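Local structure of HTH-type transcriptional repressor NemR (Escherichia coli, 4YZE) at residues 12-23 and 57-65; 69-77 and 134-142. The protein represses transcription of the nemRA-gloA operon by binding the NemR box, and responds to electrophiles and reactive chlorine species. The protein carries 5 engineered substitutions. All blocks are in the same frame, centred on the assembly; numbering follows the deposited sequence.

Helix 54-79 takes part in both contacts. Interaction 1 sets its residues 57-65 across helix 10-26 within the DNA-binding domain; interaction 2 lays residues 69-77 alongside helix 122-148 of the C-terminal domain. The two centres lie about 21 Å apart. Interaction 1 combines apolar knobs with a salt-bridge network, whereas interaction 2 is largely apolar. Cys108, central to the response to reactive chlorine species, lies close to both: its side chain is about 6 Å from that of His65 and about 6 Å from that of Tyr69. A long helix shared in this way probably offers one route for coupling what the repressor senses to how it grips DNA.

Interaction 1 (12-23 and 57-65); sequences REHLLATGEQLS and FGVAMLERH. Engineered in segment 12-23: Ser23 (natural residue Cys).
Helices 12-23 and 57-65 cross almost at a right angle (-87°), their axes 9.4 Å apart at closest approach, with Leu16 and Met61 where the backbones come nearest. Leu16 is a knob among Phe57, Ala60, Met61 and Arg64, its CD2 3.7 Å from Phe57 CE1. The Phe57 ring comes in edge-on, CZ lying 3.7 Å from Gly19 CA; any side chain at Gly19 would run into this ring. Met61 fills the reciprocal hole, its SD 3.4 Å from Gly19 C, and a bend at chi3 (77°) carries CE to the engineered Ser23.

The extended Arg64 passes over Leu16 with its guanidinium facing the backbone of helix 12-23. Its NE forms a salt bridge with Glu13 OE1, unusually short at 2.5 Å and doubtful in exact length, while NH1 makes a long salt bridge to Glu20 OE2. One water joins that NH1, Glu20 OE2 and Met61 O. His65 ND1 donates to Glu20 OE1 (2.7 Å) from above the carboxylate plane, so each Glu20 oxygen has its own partner.

Knobs-into-holes packing beneath a salt-bridge network thus joins the first helix of the TetR-type helix-turn-helix domain to the long helix leading into the C-terminal domain.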
loop_
_atom_site.group_PDB
_atom_site.type_symbol
_atom_site.label_atom_id
_atom_site.label_comp_id
_atom_site.label_asym_id
_atom_site.label_seq_id
_atom_site.Cartn_x
_atom_site.Cartn_y
_atom_site.Cartn_z
ATOM N N ARG A 12 20.551 3.566 23.914
ATOM C CA ARG A 12 20.439 3.558 22.463
ATOM C C ARG A 12 19.209 2.782 21.979
ATOM O O ARG A 12 18.429 3.303 21.180
ATOM C CB ARG A 12 21.704 2.974 21.842
ATOM C CG ARG A 12 22.030 3.552 20.488
ATOM C CD ARG A 12 23.239 2.875 19.872
ATOM N NE ARG A 12 23.365 3.194 18.455
ATOM C CZ ARG A 12 22.712 2.551 17.488
ATOM N NH1 ARG A 12 21.879 1.560 17.790
ATOM N NH2 ARG A 12 22.887 2.898 16.218
ATOM N N GLU A 13 19.031 1.554 22.463
ATOM C CA GLU A 13 17.859 0.759 22.087
ATOM C C GLU A 13 16.573 1.433 22.562
ATOM O O GLU A 13 15.551 1.405 21.873
ATOM C CB GLU A 13 17.940 -0.660 22.660
ATOM C CG GLU A 13 18.920 -1.580 21.948
ATOM C CD GLU A 13 18.462 -1.972 20.547
ATOM O OE1 GLU A 13 17.285 -2.370 20.389
ATOM O OE2 GLU A 13 19.283 -1.882 19.607
ATOM N N HIS A 14 16.632 2.044 23.740
ATOM C CA HIS A 14 15.464 2.717 24.284
ATOM C C HIS A 14 14.983 3.835 23.365
ATOM O O HIS A 14 13.789 3.922 23.084
ATOM C CB HIS A 14 15.735 3.264 25.681
ATOM C CG HIS A 14 14.521 3.828 26.342
ATOM N ND1 HIS A 14 13.291 3.194 26.305
ATOM C CD2 HIS A 14 14.328 4.967 27.043
ATOM C CE1 HIS A 14 12.407 3.915 26.956
ATOM N NE2 HIS A 14 13.009 5.002 27.420
ATOM N N LEU A 15 15.905 4.679 22.900
ATOM C CA LEU A 15 15.560 5.736 21.948
ATOM C C LEU A 15 14.966 5.153 20.653
ATOM O O LEU A 15 13.934 5.616 20.158
ATOM C CB LEU A 15 16.789 6.584 21.620
ATOM C CG LEU A 15 17.268 7.593 22.670
ATOM C CD1 LEU A 15 18.653 8.116 22.330
ATOM C CD2 LEU A 15 16.290 8.750 22.813
ATOM N N LEU A 16 15.618 4.132 20.110
ATOM C CA LEU A 16 15.160 3.534 18.861
ATOM C C LEU A 16 13.748 2.972 19.019
ATOM O O LEU A 16 12.880 3.219 18.180
ATOM C CB LEU A 16 16.139 2.461 18.393
ATOM C CG LEU A 16 17.510 3.025 18.011
ATOM C CD1 LEU A 16 18.529 1.908 17.816
ATOM C CD2 LEU A 16 17.421 3.894 16.747
ATOM N N ALA A 17 13.517 2.268 20.126
ATOM C CA ALA A 17 12.218 1.647 20.402
ATOM C C ALA A 17 11.119 2.690 20.524
ATOM O O ALA A 17 10.043 2.552 19.933
ATOM C CB ALA A 17 12.288 0.795 21.662
ATOM N N THR A 18 11.398 3.728 21.308
ATOM C CA THR A 18 10.459 4.830 21.484
ATOM C C THR A 18 10.150 5.467 20.133
ATOM O O THR A 18 8.986 5.707 19.809
ATOM C CB THR A 18 11.033 5.896 22.414
ATOM O OG1 THR A 18 11.553 5.269 23.593
ATOM C CG2 THR A 18 9.957 6.903 22.797
ATOM N N GLY A 19 11.196 5.727 19.345
ATOM C CA GLY A 19 11.035 6.321 18.030
ATOM C C GLY A 19 10.150 5.488 17.123
ATOM O O GLY A 19 9.347 6.032 16.362
ATOM N N GLU A 20 10.292 4.168 17.204
ATOM C CA GLU A 20 9.472 3.289 16.375
ATOM C C GLU A 20 7.999 3.401 16.767
ATOM O O GLU A 20 7.147 3.614 15.903
ATOM C CB GLU A 20 9.970 1.837 16.426
ATOM C CG GLU A 20 9.102 0.860 15.622
ATOM C CD GLU A 20 9.778 -0.467 15.351
ATOM O OE1 GLU A 20 9.091 -1.378 14.843
ATOM O OE2 GLU A 20 10.993 -0.601 15.626
ATOM N N GLN A 21 7.708 3.295 18.065
ATOM C CA GLN A 21 6.335 3.420 18.554
ATOM C C GLN A 21 5.687 4.731 18.098
ATOM O O GLN A 21 4.554 4.734 17.611
ATOM C CB GLN A 21 6.280 3.298 20.086
ATOM N N LEU A 22 6.418 5.836 18.237
ATOM C CA LEU A 22 5.902 7.157 17.866
ATOM C C LEU A 22 5.724 7.342 16.354
ATOM O O LEU A 22 4.714 7.904 15.917
ATOM C CB LEU A 22 6.803 8.265 18.425
ATOM C CG LEU A 22 6.728 8.564 19.919
ATOM C CD1 LEU A 22 7.817 9.568 20.300
ATOM C CD2 LEU A 22 5.350 9.105 20.275
ATOM N N SER A 23 6.712 6.900 15.569
ATOM C CA SER A 23 6.624 6.920 14.109
ATOM C C SER A 23 5.394 6.149 13.655
ATOM O O SER A 23 4.669 6.582 12.756
ATOM C CB SER A 23 7.863 6.275 13.479
ATOM O OG SER A 23 9.009 7.095 13.603
ATOM N N PHE A 57 18.993 9.012 13.133
ATOM C CA PHE A 57 18.196 8.204 14.024
ATOM C C PHE A 57 17.165 7.335 13.285
ATOM O O PHE A 57 16.988 6.144 13.599
ATOM C CB PHE A 57 17.489 9.125 15.013
ATOM C CG PHE A 57 16.494 8.426 15.854
ATOM C CD1 PHE A 57 16.897 7.739 16.989
ATOM C CD2 PHE A 57 15.155 8.447 15.517
ATOM C CE1 PHE A 57 15.977 7.087 17.783
ATOM C CE2 PHE A 57 14.225 7.795 16.299
ATOM C CZ PHE A 57 14.636 7.113 17.437
ATOM N N GLY A 58 16.472 7.939 12.320
ATOM C CA GLY A 58 15.504 7.217 11.513
ATOM C C GLY A 58 16.108 6.034 10.766
ATOM O O GLY A 58 15.494 4.975 10.699
ATOM N N VAL A 59 17.302 6.217 10.202
ATOM C CA VAL A 59 17.978 5.132 9.493
ATOM C C VAL A 59 18.269 3.980 10.454
ATOM O O VAL A 59 17.957 2.821 10.157
ATOM C CB VAL A 59 19.293 5.578 8.852
ATOM C CG1 VAL A 59 19.874 4.438 7.996
ATOM C CG2 VAL A 59 19.072 6.804 7.993
ATOM N N ALA A 60 18.865 4.311 11.601
ATOM C CA ALA A 60 19.135 3.335 12.644
ATOM C C ALA A 60 17.843 2.659 13.115
ATOM O O ALA A 60 17.813 1.430 13.313
ATOM C CB ALA A 60 19.860 3.991 13.812
ATOM N N MET A 61 16.787 3.455 13.287
ATOM C CA MET A 61 15.481 2.928 13.674
ATOM C C MET A 61 14.989 1.896 12.665
ATOM O O MET A 61 14.613 0.779 13.035
ATOM C CB MET A 61 14.458 4.054 13.776
ATOM C CG MET A 61 13.039 3.591 14.124
ATOM S SD MET A 61 11.848 4.972 14.174
ATOM C CE MET A 61 11.592 5.234 12.403
ATOM N N LEU A 62 15.005 2.264 11.388
ATOM C CA LEU A 62 14.494 1.369 10.358
ATOM C C LEU A 62 15.346 0.115 10.297
ATOM O O LEU A 62 14.809 -0.992 10.211
ATOM C CB LEU A 62 14.467 2.057 8.994
ATOM C CG LEU A 62 13.374 3.101 8.780
ATOM C CD1 LEU A 62 13.464 3.700 7.383
ATOM C CD2 LEU A 62 12.029 2.467 8.973
ATOM N N GLU A 63 16.667 0.287 10.346
ATOM C CA GLU A 63 17.582 -0.850 10.234
ATOM C C GLU A 63 17.327 -1.807 11.380
ATOM O O GLU A 63 17.313 -3.015 11.185
ATOM C CB GLU A 63 19.047 -0.394 10.211
ATOM C CG GLU A 63 19.477 0.213 8.879
ATOM C CD GLU A 63 20.835 0.892 8.946
ATOM O OE1 GLU A 63 21.413 0.965 10.050
ATOM O OE2 GLU A 63 21.322 1.356 7.890
ATOM N N ARG A 64 17.089 -1.259 12.568
ATOM C CA ARG A 64 16.750 -2.075 13.718
ATOM C C ARG A 64 15.452 -2.820 13.435
ATOM O O ARG A 64 15.391 -4.039 13.556
ATOM C CB ARG A 64 16.615 -1.215 14.984
ATOM C CG ARG A 64 16.007 -1.953 16.177
ATOM C CD ARG A 64 16.179 -1.163 17.477
ATOM N NE ARG A 64 15.628 -1.849 18.647
ATOM C CZ ARG A 64 14.342 -1.824 18.990
ATOM N NH1 ARG A 64 13.463 -1.163 18.242
ATOM N NH2 ARG A 64 13.924 -2.470 20.072
ATOM N N HIS A 65 14.425 -2.081 13.035
ATOM C CA HIS A 65 13.125 -2.667 12.752
ATOM C C HIS A 65 13.181 -3.782 11.697
ATOM O O HIS A 65 12.565 -4.829 11.868
ATOM C CB HIS A 65 12.164 -1.583 12.283
ATOM C CG HIS A 65 10.905 -2.117 11.685
ATOM N ND1 HIS A 65 9.791 -2.410 12.441
ATOM C CD2 HIS A 65 10.577 -2.409 10.405
ATOM C CE1 HIS A 65 8.830 -2.860 11.653
ATOM N NE2 HIS A 65 9.281 -2.865 10.412
HETATM O O HOH W 1 13.555 0.228 15.538
#

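Interaction 2 (69-77 and 134-142); sequences YHQRLTELL and GVIALLSQA
The His70 ring carries Leu138 CD1 over one face, 3.6 Å from the ring centroid and 21° off the normal, a CH-pi contact displaced toward CE1; at the ring's edge lies the carbonyl of Gly134. A chi1 of -175° sets the His70 imidazole beside its own carbonyl carbon and sends it across to helix 134-142. The Tyr69 ring meets its neighbour differently: Val135 CG2 sits in the plane of the ring, against the CE2 edge at 3.6 Å.

The two helices run nearly parallel, 7° apart, with axes 10.1 Å from each other. Leu138 is the knob between them, held among His70, Leu73, Thr74 and Leu77. Its CD1 lies 3.7 Å from Leu73 CD1 and 3.5 Å from Thr74 OG1. That hydroxyl donates to His70 O, which also accepts from Thr74 N on the opposite face of the carbonyl plane, so the polar group is satisfied within its own helix. Farther along, Leu77 CD1 rests against Leu138 O and lies 4.0 Å from Leu139 CD2. Replacing His70 by an alanine would probably remove the ring over Leu138 CD1 and open a gap on that side of the knob.

Tyr91 of helix 84-97 touches Tyr69, Val135 and Leu139. With a methyl group over one ring face, another at a ring edge and others against one another, cohesion between the helices depends on shape and apolar burial rather than on directed polar bonds.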
loop_
_atom_site.group_PDB
_atom_site.type_symbol
_atom_site.label_atom_id
_atom_site.label_comp_id
_atom_site.label_asym_id
_atom_site.label_seq_id
_atom_site.Cartn_x
_atom_site.Cartn_y
_atom_site.Cartn_z
ATOM N N TYR A 69 12.549 -7.969 12.046
ATOM C CA TYR A 69 11.481 -8.544 11.221
ATOM C C TYR A 69 12.031 -9.603 10.269
ATOM O O TYR A 69 11.383 -10.614 10.003
ATOM C CB TYR A 69 10.775 -7.454 10.407
ATOM C CG TYR A 69 9.553 -7.941 9.645
ATOM C CD1 TYR A 69 8.319 -8.083 10.277
ATOM C CD2 TYR A 69 9.628 -8.262 8.301
ATOM C CE1 TYR A 69 7.199 -8.533 9.581
ATOM C CE2 TYR A 69 8.514 -8.718 7.600
ATOM C CZ TYR A 69 7.313 -8.848 8.240
ATOM O OH TYR A 69 6.220 -9.285 7.533
ATOM N N HIS A 70 13.221 -9.346 9.742
ATOM C CA HIS A 70 13.863 -10.283 8.829
ATOM C C HIS A 70 14.136 -11.602 9.560
ATOM O O HIS A 70 13.977 -12.678 8.984
ATOM C CB HIS A 70 15.154 -9.681 8.272
ATOM C CG HIS A 70 15.830 -10.530 7.238
ATOM N ND1 HIS A 70 15.530 -10.452 5.893
ATOM C CD2 HIS A 70 16.808 -11.462 7.351
ATOM C CE1 HIS A 70 16.293 -11.299 5.223
ATOM N NE2 HIS A 70 17.074 -11.928 6.087
ATOM N N GLN A 71 14.520 -11.501 10.831
ATOM C CA GLN A 71 14.855 -12.671 11.636
ATOM C C GLN A 71 13.588 -13.464 11.955
ATOM O O GLN A 71 13.546 -14.678 11.730
ATOM C CB GLN A 71 15.584 -12.254 12.923
ATOM C CG GLN A 71 16.348 -13.380 13.627
ATOM C CD GLN A 71 17.466 -13.974 12.771
ATOM O OE1 GLN A 71 17.293 -15.019 12.141
ATOM N NE2 GLN A 71 18.621 -13.308 12.748
ATOM N N ARG A 72 12.558 -12.780 12.459
ATOM C CA ARG A 72 11.270 -13.439 12.688
ATOM C C ARG A 72 10.803 -14.198 11.442
ATOM O O ARG A 72 10.459 -15.378 11.515
ATOM C CB ARG A 72 10.198 -12.430 13.091
ATOM C CG ARG A 72 10.191 -12.050 14.556
ATOM C CD ARG A 72 8.882 -11.347 14.925
ATOM N NE ARG A 72 8.702 -10.091 14.195
ATOM C CZ ARG A 72 9.312 -8.950 14.512
ATOM N NH1 ARG A 72 10.157 -8.904 15.537
ATOM N NH2 ARG A 72 9.087 -7.851 13.805
ATOM N N LEU A 73 10.804 -13.511 10.303
ATOM C CA LEU A 73 10.379 -14.092 9.035
ATOM C C LEU A 73 11.262 -15.289 8.645
ATOM O O LEU A 73 10.759 -16.276 8.122
ATOM C CB LEU A 73 10.426 -13.033 7.935
ATOM C CG LEU A 73 9.379 -13.062 6.813
ATOM C CD1 LEU A 73 9.996 -12.717 5.470
ATOM C CD2 LEU A 73 8.599 -14.370 6.737
ATOM N N THR A 74 12.568 -15.192 8.901
ATOM C CA THR A 74 13.488 -16.288 8.610
ATOM C C THR A 74 13.114 -17.532 9.413
ATOM O O THR A 74 13.042 -18.631 8.866
ATOM C CB THR A 74 14.953 -15.931 8.922
ATOM O OG1 THR A 74 15.355 -14.794 8.153
ATOM C CG2 THR A 74 15.865 -17.111 8.568
ATOM N N GLU A 75 12.876 -17.352 10.709
ATOM C CA GLU A 75 12.494 -18.460 11.570
ATOM C C GLU A 75 11.181 -19.076 11.104
ATOM O O GLU A 75 11.011 -20.295 11.145
ATOM C CB GLU A 75 12.388 -17.989 13.021
ATOM C CG GLU A 75 13.670 -17.341 13.535
ATOM C CD GLU A 75 13.572 -16.871 14.976
ATOM O OE1 GLU A 75 13.055 -15.754 15.212
ATOM O OE2 GLU A 75 14.027 -17.619 15.870
ATOM N N LEU A 76 10.258 -18.231 10.654
ATOM C CA LEU A 76 8.960 -18.706 10.185
ATOM C C LEU A 76 9.124 -19.573 8.936
ATOM O O LEU A 76 8.546 -20.653 8.845
ATOM C CB LEU A 76 8.045 -17.519 9.872
ATOM C CG LEU A 76 6.523 -17.620 10.007
ATOM C CD1 LEU A 76 5.853 -16.709 8.993
ATOM C CD2 LEU A 76 5.995 -19.047 9.872
ATOM N N LEU A 77 9.923 -19.102 7.983
ATOM C CA LEU A 77 10.027 -19.764 6.687
ATOM C C LEU A 77 11.048 -20.899 6.630
ATOM O O LEU A 77 10.866 -21.855 5.873
ATOM C CB LEU A 77 10.333 -18.739 5.597
ATOM C CG LEU A 77 9.239 -17.696 5.416
ATOM C CD1 LEU A 77 9.620 -16.747 4.304
ATOM C CD2 LEU A 77 7.889 -18.367 5.140
ATOM N N GLY A 134 14.772 -7.680 1.457
ATOM C CA GLY A 134 14.988 -8.774 2.390
ATOM C C GLY A 134 13.772 -9.688 2.531
ATOM O O GLY A 134 13.910 -10.916 2.548
ATOM N N VAL A 135 12.575 -9.113 2.637
ATOM C CA VAL A 135 11.385 -9.952 2.813
ATOM C C VAL A 135 11.146 -10.770 1.547
ATOM O O VAL A 135 10.875 -11.965 1.597
ATOM C CB VAL A 135 10.119 -9.124 3.117
ATOM C CG1 VAL A 135 8.848 -10.011 3.090
ATOM C CG2 VAL A 135 10.240 -8.386 4.472
ATOM N N ILE A 136 11.249 -10.096 0.413
ATOM C CA ILE A 136 10.995 -10.698 -0.869
ATOM C C ILE A 136 11.963 -11.855 -1.100
ATOM O O ILE A 136 11.562 -12.925 -1.549
ATOM C CB ILE A 136 11.119 -9.653 -1.987
ATOM C CG1 ILE A 136 9.936 -8.670 -1.894
ATOM C CG2 ILE A 136 11.162 -10.338 -3.344
ATOM C CD1 ILE A 136 10.117 -7.388 -2.708
ATOM N N ALA A 137 13.229 -11.652 -0.760
ATOM C CA ALA A 137 14.232 -12.693 -0.978
ATOM C C ALA A 137 13.962 -13.906 -0.079
ATOM O O ALA A 137 14.183 -15.028 -0.496
ATOM C CB ALA A 137 15.664 -12.149 -0.791
ATOM N N LEU A 138 13.450 -13.693 1.131
ATOM C CA LEU A 138 13.098 -14.828 1.982
ATOM C C LEU A 138 11.923 -15.640 1.406
ATOM O O LEU A 138 11.957 -16.885 1.398
ATOM C CB LEU A 138 12.800 -14.376 3.408
ATOM C CG LEU A 138 14.025 -14.001 4.246
ATOM C CD1 LEU A 138 13.599 -13.346 5.552
ATOM C CD2 LEU A 138 14.899 -15.233 4.508
ATOM N N LEU A 139 10.898 -14.932 0.932
ATOM C CA LEU A 139 9.727 -15.563 0.324
ATOM C C LEU A 139 10.127 -16.330 -0.937
ATOM O O LEU A 139 9.621 -17.426 -1.199
ATOM C CB LEU A 139 8.670 -14.508 -0.014
ATOM C CG LEU A 139 7.988 -13.814 1.167
ATOM C CD1 LEU A 139 7.181 -12.602 0.703
ATOM C CD2 LEU A 139 7.101 -14.779 1.926
ATOM N N SER A 140 11.037 -15.744 -1.704
ATOM C CA SER A 140 11.547 -16.342 -2.931
ATOM C C SER A 140 12.277 -17.646 -2.651
ATOM O O SER A 140 12.077 -18.635 -3.364
ATOM C CB SER A 140 12.507 -15.384 -3.626
ATOM O OG SER A 140 12.825 -15.861 -4.909
ATOM N N GLN A 141 13.119 -17.648 -1.619
ATOM C CA GLN A 141 13.863 -18.852 -1.273
ATOM C C GLN A 141 12.897 -19.961 -0.826
ATOM O O GLN A 141 13.073 -21.137 -1.188
ATOM C CB GLN A 141 14.911 -18.548 -0.199
ATOM C CG GLN A 141 15.882 -19.692 0.061
ATOM C CD GLN A 141 16.649 -20.129 -1.194
ATOM O OE1 GLN A 141 17.507 -19.395 -1.696
ATOM N NE2 GLN A 141 16.339 -21.333 -1.706
ATOM N N ALA A 142 11.862 -19.575 -0.069
ATOM C CA ALA A 142 10.846 -20.531 0.394
ATOM C C ALA A 142 10.127 -21.166 -0.784
ATOM O O ALA A 142 9.872 -22.378 -0.786
ATOM C CB ALA A 142 9.828 -19.850 1.322
#